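Long-range contacts in mRNA transport regulator MTR2 (Candida albicans, PDB 1Q42), which affects the transport of mRNA from the nucleus to the cytoplasm and interacts with the export factor MEX67: residues A125-D130 with F164-N169; I73-P78 with Y188-V193. All blocks are in the same frame, centred on the assembly; numbering follows the deposited sequence.

Contact 1: residues A125-D130 with F164-N169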
loop_
_atom_site.group_PDB
_atom_site.type_symbol
_atom_site.label_atom_id
_atom_site.label_comp_id
_atom_site.label_asym_id
_atom_site.label_seq_id
_atom_site.Cartn_x
_atom_site.Cartn_y
_atom_site.Cartn_z
ATOM N N ALA A 125 -7.854 9.086 0.220
ATOM C CA ALA A 125 -8.525 8.134 1.109
ATOM C C ALA A 125 -8.456 8.667 2.522
ATOM O O ALA A 125 -7.742 9.656 2.795
ATOM C CB ALA A 125 -7.861 6.755 1.037
ATOM N N LYS A 126 -9.221 8.040 3.405
ATOM C CA LYS A 126 -8.969 8.138 4.842
ATOM C C LYS A 126 -8.465 6.802 5.346
ATOM O O LYS A 126 -8.821 5.758 4.819
ATOM C CB LYS A 126 -10.170 8.597 5.642
ATOM C CG LYS A 126 -11.475 7.924 5.383
ATOM C CD LYS A 126 -12.626 8.825 5.873
ATOM C CE LYS A 126 -13.957 8.138 5.672
ATOM N NZ LYS A 126 -15.044 8.760 6.462
ATOM N N VAL A 127 -7.585 6.852 6.330
ATOM C CA VAL A 127 -7.007 5.643 6.902
ATOM C C VAL A 127 -6.974 5.768 8.407
ATOM O O VAL A 127 -6.726 6.840 8.939
ATOM C CB VAL A 127 -5.594 5.329 6.317
ATOM C CG1 VAL A 127 -4.560 6.364 6.708
ATOM C CG2 VAL A 127 -5.088 3.961 6.764
ATOM N N ARG A 128 -7.239 4.663 9.092
ATOM C CA ARG A 128 -7.041 4.600 10.523
ATOM C C ARG A 128 -6.273 3.350 10.898
ATOM O O ARG A 128 -6.113 2.428 10.082
ATOM C CB ARG A 128 -8.359 4.681 11.277
ATOM C CG ARG A 128 -9.434 3.746 10.840
ATOM C CD ARG A 128 -10.775 4.195 11.403
ATOM N NE ARG A 128 -11.844 3.266 11.087
ATOM C CZ ARG A 128 -13.117 3.461 11.417
ATOM N NH1 ARG A 128 -13.494 4.564 12.058
ATOM N NH2 ARG A 128 -14.027 2.558 11.075
ATOM N N PHE A 129 -5.787 3.340 12.133
ATOM C CA PHE A 129 -4.868 2.302 12.597
ATOM C C PHE A 129 -5.287 1.709 13.920
ATOM O O PHE A 129 -5.909 2.372 14.758
ATOM C CB PHE A 129 -3.443 2.855 12.737
ATOM C CG PHE A 129 -2.866 3.361 11.461
ATOM C CD1 PHE A 129 -2.093 2.523 10.654
ATOM C CD2 PHE A 129 -3.053 4.688 11.071
ATOM C CE1 PHE A 129 -1.561 2.997 9.478
ATOM C CE2 PHE A 129 -2.523 5.161 9.898
ATOM C CZ PHE A 129 -1.763 4.308 9.099
ATOM N N ASP A 130 -4.920 0.445 14.093
ATOM C CA ASP A 130 -5.176 -0.329 15.299
ATOM C C ASP A 130 -4.445 0.285 16.495
ATOM O O ASP A 130 -3.231 0.465 16.461
ATOM C CB ASP A 130 -4.687 -1.770 15.052
ATOM C CG ASP A 130 -5.077 -2.744 16.136
ATOM O OD1 ASP A 130 -5.991 -2.449 16.932
ATOM O OD2 ASP A 130 -4.523 -3.863 16.232
ATOM N N PHE A 164 -6.831 9.559 9.580
ATOM C CA PHE A 164 -5.783 10.284 8.899
ATOM C C PHE A 164 -6.301 10.547 7.488
ATOM O O PHE A 164 -7.061 9.761 6.959
ATOM C CB PHE A 164 -4.530 9.429 8.691
ATOM C CG PHE A 164 -3.730 9.149 9.932
ATOM C CD1 PHE A 164 -2.405 9.515 9.981
ATOM C CD2 PHE A 164 -4.267 8.456 10.999
ATOM C CE1 PHE A 164 -1.625 9.222 11.098
ATOM C CE2 PHE A 164 -3.502 8.172 12.120
ATOM C CZ PHE A 164 -2.173 8.552 12.161
ATOM N N GLY A 165 -5.821 11.616 6.870
ATOM C CA GLY A 165 -5.999 11.825 5.453
ATOM C C GLY A 165 -4.777 11.339 4.709
ATOM O O GLY A 165 -3.663 11.509 5.176
ATOM N N VAL A 166 -5.002 10.742 3.539
ATOM C CA VAL A 166 -3.935 10.256 2.674
ATOM C C VAL A 166 -4.169 10.676 1.210
ATOM O O VAL A 166 -5.291 10.636 0.721
ATOM C CB VAL A 166 -3.833 8.711 2.698
ATOM C CG1 VAL A 166 -2.622 8.257 1.853
ATOM C CG2 VAL A 166 -3.672 8.213 4.093
ATOM N N ASP A 167 -3.100 11.087 0.534
ATOM C CA ASP A 167 -3.119 11.309 -0.917
ATOM C C ASP A 167 -2.074 10.397 -1.517
ATOM O O ASP A 167 -0.968 10.276 -0.979
ATOM C CB ASP A 167 -2.756 12.766 -1.246
ATOM C CG ASP A 167 -3.967 13.655 -1.461
ATOM O OD1 ASP A 167 -5.112 13.241 -1.166
ATOM O OD2 ASP A 167 -3.847 14.845 -1.871
ATOM N N VAL A 168 -2.412 9.754 -2.627
ATOM C CA VAL A 168 -1.491 8.837 -3.257
ATOM C C VAL A 168 -1.459 9.149 -4.752
ATOM O O VAL A 168 -2.503 9.357 -5.365
ATOM C CB VAL A 168 -1.932 7.369 -3.059
ATOM C CG1 VAL A 168 -0.979 6.432 -3.765
ATOM C CG2 VAL A 168 -2.018 7.019 -1.604
ATOM N N ASN A 169 -0.252 9.196 -5.310
ATOM C CA ASN A 169 -0.045 9.313 -6.738
ATOM C C ASN A 169 0.684 8.060 -7.229
ATOM O O ASN A 169 1.718 7.710 -6.714
ATOM C CB ASN A 169 0.793 10.556 -7.067
ATOM C CG ASN A 169 0.054 11.845 -6.799
ATOM O OD1 ASN A 169 -1.021 12.078 -7.339
ATOM N ND2 ASN A 169 0.628 12.687 -5.962
#
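Phe129 and Phe164 meet in a T-shaped stack that shows how two antiparallel strands can go on touching through their side chains beyond the last backbone bond between 125-130 and 164-169. The edge of Phe129, at CD2 and CE2, points into the face of Phe164, with CE2 lying over the ring centre. The centroids are 5.1 Å apart and the planes stand at 77°. Phe164 has CG anti to its carbonyl carbon (chi1 -72°), which turns a face of the ring toward Phe129.

Next to this pair, on the same face of the sheet, Val127 packs on both Phe164 and Val166. Its CG1, lodged between the backbone N and the carbonyl carbon, reaches CB of Phe164 at 3.7 Å. The same methyl presses against CG2 of Val166 at 3.3 Å, tighter than ordinary van der Waals contact.

Behind these side chains the backbones fix the register. Ala125 and Val166 form one hydrogen-bonded pair, in which Ala125 N to Val166 O and Val166 N to Ala125 O are both 3.0 Å; Val127 and Phe164 form the next, where Phe164 N approaches Val127 O at 2.8 Å in a nearly straight bond (169°). Between them Lys126 faces Gly165 in a non-hydrogen-bonded pair, and Lys126 CA makes a CA-H...O contact of 3.3 Å with Phe164 O. The long chain of Lys126 leads away on the other face, where the side chain makes a cation-pi contact with Trp163.

Further out, Phe190 of strand 183-192 meets the Phe164 ring and touches Val166, while strand 101-113 flanks strand 118-129 on its other side. This is the antiparallel pairing of neighbouring central strands in the curved sheet of an NTF2-like fold, with an apolar face built from Ala125, Val127, Phe164 and Val166.

Contact 2: residues I73-P78 with Y188-V193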
loop_
_atom_site.group_PDB
_atom_site.type_symbol
_atom_site.label_atom_id
_atom_site.label_comp_id
_atom_site.label_asym_id
_atom_site.label_seq_id
_atom_site.Cartn_x
_atom_site.Cartn_y
_atom_site.Cartn_z
ATOM N N ILE A 73 8.014 7.069 -2.625
ATOM C CA ILE A 73 8.190 8.223 -1.747
ATOM C C ILE A 73 7.127 8.101 -0.682
ATOM O O ILE A 73 5.972 7.861 -0.989
ATOM C CB ILE A 73 8.016 9.583 -2.488
ATOM C CG1 ILE A 73 8.874 9.644 -3.752
ATOM C CG2 ILE A 73 8.331 10.725 -1.500
ATOM C CD1 ILE A 73 8.454 10.737 -4.699
ATOM N N VAL A 74 7.536 8.200 0.578
ATOM C CA VAL A 74 6.622 8.135 1.698
ATOM C C VAL A 74 6.789 9.427 2.481
ATOM O O VAL A 74 7.887 9.713 2.976
ATOM C CB VAL A 74 6.928 6.918 2.592
ATOM C CG1 VAL A 74 5.914 6.813 3.724
ATOM C CG2 VAL A 74 6.917 5.656 1.761
ATOM N N ASN A 75 5.714 10.208 2.568
ATOM C CA ASN A 75 5.714 11.475 3.316
ATOM C C ASN A 75 6.852 12.415 2.944
ATOM O O ASN A 75 7.497 13.024 3.815
ATOM C CB ASN A 75 5.692 11.174 4.813
ATOM C CG ASN A 75 4.374 10.622 5.255
ATOM O OD1 ASN A 75 3.329 11.039 4.751
ATOM N ND2 ASN A 75 4.395 9.686 6.194
ATOM N N GLY A 76 7.078 12.537 1.636
ATOM C CA GLY A 76 8.096 13.404 1.073
ATOM C C GLY A 76 9.507 12.836 1.029
ATOM O O GLY A 76 10.402 13.459 0.444
ATOM N N GLN A 77 9.718 11.669 1.633
ATOM C CA GLN A 77 11.048 11.055 1.695
ATOM C C GLN A 77 11.171 9.881 0.722
ATOM O O GLN A 77 10.573 8.830 0.952
ATOM C CB GLN A 77 11.329 10.568 3.109
ATOM C CG GLN A 77 11.662 11.691 4.119
ATOM C CD GLN A 77 10.632 11.822 5.243
ATOM O OE1 GLN A 77 10.586 10.989 6.161
ATOM N NE2 GLN A 77 9.816 12.874 5.180
ATOM N N PRO A 78 11.949 10.031 -0.350
ATOM C CA PRO A 78 12.159 8.914 -1.278
ATOM C C PRO A 78 12.876 7.754 -0.611
ATOM O O PRO A 78 13.728 7.952 0.264
ATOM C CB PRO A 78 13.032 9.517 -2.379
ATOM C CG PRO A 78 13.596 10.706 -1.798
ATOM C CD PRO A 78 12.648 11.245 -0.804
ATOM N N TYR A 188 3.101 8.204 -1.521
ATOM C CA TYR A 188 2.111 8.048 -0.452
ATOM C C TYR A 188 2.390 9.117 0.600
ATOM O O TYR A 188 3.514 9.225 1.086
ATOM C CB TYR A 188 2.253 6.644 0.147
ATOM C CG TYR A 188 1.225 6.259 1.187
ATOM C CD1 TYR A 188 0.153 5.431 0.872
ATOM C CD2 TYR A 188 1.359 6.667 2.510
ATOM C CE1 TYR A 188 -0.777 5.069 1.835
ATOM C CE2 TYR A 188 0.428 6.319 3.468
ATOM C CZ TYR A 188 -0.633 5.508 3.127
ATOM O OH TYR A 188 -1.576 5.160 4.087
ATOM N N ARG A 189 1.380 9.909 0.944
ATOM C CA ARG A 189 1.578 11.077 1.803
ATOM C C ARG A 189 0.401 11.252 2.765
ATOM O O ARG A 189 -0.713 11.280 2.321
ATOM C CB ARG A 189 1.696 12.319 0.916
ATOM C CG ARG A 189 2.190 13.562 1.571
ATOM C CD ARG A 189 2.483 14.668 0.584
ATOM N NE ARG A 189 3.866 14.585 0.115
ATOM C CZ ARG A 189 4.272 14.515 -1.159
ATOM N NH1 ARG A 189 3.424 14.544 -2.196
ATOM N NH2 ARG A 189 5.570 14.423 -1.395
ATOM N N PHE A 190 0.640 11.379 4.062
ATOM C CA PHE A 190 -0.417 11.823 4.967
ATOM C C PHE A 190 -0.674 13.310 4.708
ATOM O O PHE A 190 0.259 14.131 4.708
ATOM C CB PHE A 190 -0.041 11.618 6.453
ATOM C CG PHE A 190 0.047 10.174 6.888
ATOM C CD1 PHE A 190 -0.852 9.223 6.440
ATOM C CD2 PHE A 190 1.009 9.786 7.815
ATOM C CE1 PHE A 190 -0.754 7.903 6.840
ATOM C CE2 PHE A 190 1.095 8.465 8.241
ATOM C CZ PHE A 190 0.211 7.526 7.750
ATOM N N THR A 191 -1.936 13.649 4.465
ATOM C CA THR A 191 -2.361 15.044 4.321
ATOM C C THR A 191 -3.042 15.586 5.570
ATOM O O THR A 191 -3.233 16.808 5.693
ATOM C CB THR A 191 -3.322 15.162 3.153
ATOM O OG1 THR A 191 -4.418 14.244 3.346
ATOM C CG2 THR A 191 -2.659 14.734 1.869
ATOM N N TYR A 192 -3.417 14.688 6.479
ATOM C CA TYR A 192 -3.846 15.057 7.833
ATOM C C TYR A 192 -3.431 13.977 8.819
ATOM O O TYR A 192 -3.704 12.794 8.606
ATOM C CB TYR A 192 -5.363 15.262 7.910
ATOM C CG TYR A 192 -5.815 15.488 9.324
ATOM C CD1 TYR A 192 -5.667 16.738 9.922
ATOM C CD2 TYR A 192 -6.329 14.453 10.091
ATOM C CE1 TYR A 192 -6.041 16.949 11.246
ATOM C CE2 TYR A 192 -6.696 14.650 11.412
ATOM C CZ TYR A 192 -6.566 15.910 11.981
ATOM O OH TYR A 192 -6.935 16.140 13.288
ATOM N N VAL A 193 -2.814 14.406 9.920
ATOM C CA VAL A 193 -2.394 13.501 10.973
ATOM C C VAL A 193 -3.037 13.948 12.286
ATOM O O VAL A 193 -2.834 15.089 12.716
ATOM C CB VAL A 193 -0.853 13.523 11.135
ATOM C CG1 VAL A 193 -0.418 12.673 12.333
ATOM C CG2 VAL A 193 -0.189 13.047 9.865
HETATM O O HOH W 1 5.291 11.226 -0.260
#
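Ile73 hands its carbonyl to strand 183-192: Tyr188 N donates to Ile73 O at 2.9 Å, with an angle of 171° at the hydrogen. Val74 follows as the parallel partner of Tyr188, their CA atoms 5.0 Å apart, and its CA-H leans toward Tyr188 O at 3.3 Å. That same carbonyl oxygen takes the N-H of Asn75 at 2.8 Å, so Tyr188 is held through both its N and its O by the residues flanking Val74.

At Asn75 the chain leaves the strand, and the side chain takes over from the backbone. With CG anti to the carbonyl carbon (chi1 -71°), the carboxamide reaches forward along the partner strand, and OD1 accepts the N-H of Phe190 at 2.8 Å. This bond extends the parallel pairing beyond the last backbone link. The ND2 end of the amide lies obliquely by the Phe190 ring, 3.8 Å from its CD2, the amide and ring planes being 45° apart.

Gly76, at positive phi, continues the type I' turn that runs from Val74 to Gln77. Its N-H donates to water 1, which in turn donates to Tyr188 O, a solvent bridge from the turn back to the strand. The guanidinium of Arg189 has this water over one face and Gly76 CA at its edge, 3.7 Å from NH2. Arg189 NH1 forms a salt bridge with Asp187. Gln77 then closes the turn, its N and O bonded to O and N of Val74.

Tyr188 itself packs inward, its hydroxyl bonded to His103 and its ring edge-to-face with Trp95. A beta-hairpin with a two-residue type I' loop thus joins the mixed sheet of the NTF2-like fold through a parallel pairing, its turn fastened by an asparagine side chain that mimics a strand carbonyl.

Overall arrangement
Contacts 1 and 2 are two seams of one sheet, their centres 10 Å apart. Strands 164-173 and 183-192 follow each other in the chain and lie side by side, so that contact 1 supplies one strand of the shared boundary and contact 2 the other. Here Gly165 probably bonds to both bulge residues of the neighbouring strand, a classic beta bulge, with its O 2.8 Å from Thr191 N and its N 3.0 Å from Tyr192 O. Phe190 links the two on the apolar side, touching Val127, Phe129, Phe164 and Val166. Antiparallel pairing in contact 1 and parallel pairing in contact 2 together make the sheet mixed, with hairpin strand 77-78 at one border.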